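Local coordinates for protein putative O-acetylhomoserine (Thiol)-lyase (Campylobacter jejuni, PDB 4OC9) that probably uses pyridoxal 5'-phosphate to make homocysteine from O-acetylhomoserine and sulfide, at residues L362-A367 with K373-H378. Numbering follows the deposited sequence.
Sequences LFLLAA and KSLIIH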
loop_
_atom_site.group_PDB
_atom_site.type_symbol
_atom_site.label_atom_id
_atom_site.label_comp_id
_atom_site.label_asym_id
_atom_site.label_seq_id
_atom_site.Cartn_x
_atom_site.Cartn_y
_atom_site.Cartn_z
ATOM N N LEU D 362 -16.352 -11.831 21.058
ATOM C CA LEU D 362 -14.926 -11.621 20.762
ATOM C C LEU D 362 -14.487 -12.592 19.682
ATOM O O LEU D 362 -13.699 -12.225 18.819
ATOM C CB LEU D 362 -14.030 -11.745 21.989
ATOM C CG LEU D 362 -14.243 -10.681 23.051
ATOM C CD1 LEU D 362 -13.289 -10.953 24.202
ATOM C CD2 LEU D 362 -14.014 -9.285 22.466
ATOM N N PHE D 363 -14.918 -13.839 19.778
ATOM C CA PHE D 363 -14.611 -14.795 18.751
ATOM C C PHE D 363 -15.512 -14.353 17.606
ATOM O O PHE D 363 -16.735 -14.279 17.743
ATOM C CB PHE D 363 -14.881 -16.211 19.182
ATOM C CG PHE D 363 -13.855 -16.755 20.129
ATOM C CD1 PHE D 363 -13.906 -16.489 21.489
ATOM C CD2 PHE D 363 -12.859 -17.585 19.660
ATOM C CE1 PHE D 363 -12.973 -17.040 22.351
ATOM C CE2 PHE D 363 -11.917 -18.095 20.521
ATOM C CZ PHE D 363 -11.968 -17.803 21.869
ATOM N N LEU D 364 -14.891 -13.996 16.487
ATOM C CA LEU D 364 -15.619 -13.540 15.337
ATOM C C LEU D 364 -15.948 -14.687 14.406
ATOM O O LEU D 364 -15.069 -15.445 13.991
ATOM C CB LEU D 364 -14.779 -12.508 14.581
ATOM C CG LEU D 364 -14.328 -11.304 15.388
ATOM C CD1 LEU D 364 -13.445 -10.403 14.575
ATOM C CD2 LEU D 364 -15.516 -10.525 15.911
ATOM N N LEU D 365 -17.230 -14.811 14.073
ATOM C CA LEU D 365 -17.692 -15.848 13.181
ATOM C C LEU D 365 -17.127 -15.494 11.810
ATOM O O LEU D 365 -17.580 -14.553 11.165
ATOM C CB LEU D 365 -19.211 -15.884 13.122
ATOM C CG LEU D 365 -19.784 -16.927 12.163
ATOM C CD1 LEU D 365 -19.299 -18.318 12.544
ATOM C CD2 LEU D 365 -21.294 -16.876 12.206
ATOM N N ALA D 366 -16.144 -16.277 11.381
ATOM C CA ALA D 366 -15.480 -16.073 10.129
ATOM C C ALA D 366 -14.690 -17.305 9.698
ATOM O O ALA D 366 -14.484 -18.246 10.469
ATOM C CB ALA D 366 -14.544 -14.920 10.282
ATOM N N ALA D 367 -14.227 -17.273 8.458
ATOM C CA ALA D 367 -13.495 -18.380 7.912
ATOM C C ALA D 367 -12.075 -18.015 7.591
ATOM O O ALA D 367 -11.737 -17.706 6.449
ATOM C CB ALA D 367 -14.186 -18.914 6.646
ATOM N N LYS D 373 -7.156 -11.498 15.943
ATOM C CA LYS D 373 -8.485 -11.499 16.551
ATOM C C LYS D 373 -8.950 -12.929 16.542
ATOM O O LYS D 373 -8.776 -13.639 15.553
ATOM C CB LYS D 373 -9.528 -10.642 15.844
ATOM C CG LYS D 373 -9.405 -9.131 15.982
ATOM C CD LYS D 373 -8.222 -8.523 15.268
ATOM C CE LYS D 373 -8.399 -8.553 13.758
ATOM N NZ LYS D 373 -7.186 -8.008 13.079
ATOM N N SER D 374 -9.537 -13.361 17.652
ATOM C CA SER D 374 -10.023 -14.724 17.762
ATOM C C SER D 374 -11.173 -14.984 16.799
ATOM O O SER D 374 -12.029 -14.137 16.643
ATOM C CB SER D 374 -10.424 -15.075 19.190
ATOM O OG SER D 374 -9.286 -15.025 20.021
ATOM N N LEU D 375 -11.182 -16.165 16.206
ATOM C CA LEU D 375 -12.215 -16.533 15.251
ATOM C C LEU D 375 -12.896 -17.868 15.551
ATOM O O LEU D 375 -12.341 -18.762 16.216
ATOM C CB LEU D 375 -11.594 -16.676 13.867
ATOM C CG LEU D 375 -10.711 -15.526 13.397
ATOM C CD1 LEU D 375 -10.138 -15.849 12.038
ATOM C CD2 LEU D 375 -11.456 -14.206 13.367
ATOM N N ILE D 376 -14.113 -18.002 15.036
ATOM C CA ILE D 376 -14.901 -19.216 15.253
ATOM C C ILE D 376 -15.658 -19.624 14.023
ATOM O O ILE D 376 -16.057 -18.785 13.246
ATOM C CB ILE D 376 -15.870 -19.019 16.442
ATOM C CG1 ILE D 376 -16.682 -20.297 16.701
ATOM C CG2 ILE D 376 -16.809 -17.852 16.209
ATOM C CD1 ILE D 376 -17.487 -20.304 17.995
ATOM N N ILE D 377 -15.840 -20.920 13.865
ATOM C CA ILE D 377 -16.568 -21.495 12.753
ATOM C C ILE D 377 -17.034 -22.932 13.016
ATOM O O ILE D 377 -16.508 -23.607 13.879
ATOM C CB ILE D 377 -15.704 -21.543 11.510
ATOM C CG1 ILE D 377 -16.697 -21.544 10.304
ATOM C CG2 ILE D 377 -14.642 -22.681 11.685
ATOM C CD1 ILE D 377 -16.113 -20.847 9.121
ATOM N N HIS D 378 -18.059 -23.357 12.273
ATOM C CA HIS D 378 -18.652 -24.714 12.333
ATOM C C HIS D 378 -18.310 -25.427 11.010
ATOM O O HIS D 378 -19.064 -25.313 10.044
ATOM C CB HIS D 378 -20.165 -24.607 12.438
ATOM C CG HIS D 378 -20.852 -25.930 12.516
ATOM N ND1 HIS D 378 -21.101 -26.710 11.408
ATOM C CD2 HIS D 378 -21.385 -26.591 13.576
ATOM C CE1 HIS D 378 -21.741 -27.805 11.781
ATOM N NE2 HIS D 378 -21.919 -27.762 13.094
#
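Phe363 lays one face of its ring over Ser374, whose CB sits 3.8 Å from the ring centroid in a CH-pi contact displaced toward the CD2-CE2 rim. At the ring edge and in its plane lies the carbonyl oxygen of Leu375, 3.7 Å from Phe363 CD2. Phe363 CG, turned anti to its own carbonyl carbon (chi1 -75°), sets the ring against Ser374 of segment 373-378, while Phe363 CB packs on Ile376 CG2.

The backbones here pair in parallel, Leu364 with Leu375 and Leu365 with Ile376, a compact example of how alternating bonds join two strands of like direction. Leu364 spends both its backbone groups on the partner: its N gives a nearly straight bond to Ser374 O (2.9 Å), and its O receives Ile376 N (2.9 Å) from well above the carbonyl plane. Ala366 N then reaches Ile376 O at 3.1 Å. Side chains alternate accordingly. Leu364 and Leu375 share one face, with CB of the former 3.9 Å from CD2 of the latter; Leu365 and Ile376 share the other. Past the paired residues, Ile377 CD1 meets Ala367 CB at 3.7 Å.

Ser374 OG is hydrogen-bonded to Glu409 OE1 and Gly407 N. Strand 364-365 is outermost within this chain in the smaller, C-terminal mixed sheet, consistent with the small domain of fold-type I PLP enzymes; Leu365 O accepts a hydrogen bond from Asn34 ND2 of the second subunit, while Ile23 of the third packs on Leu364. Inward, strand 375-377 bonds antiparallel to strand 401-405; helix 411-422 packs against Phe363, and helix 350-359 covers Ile376.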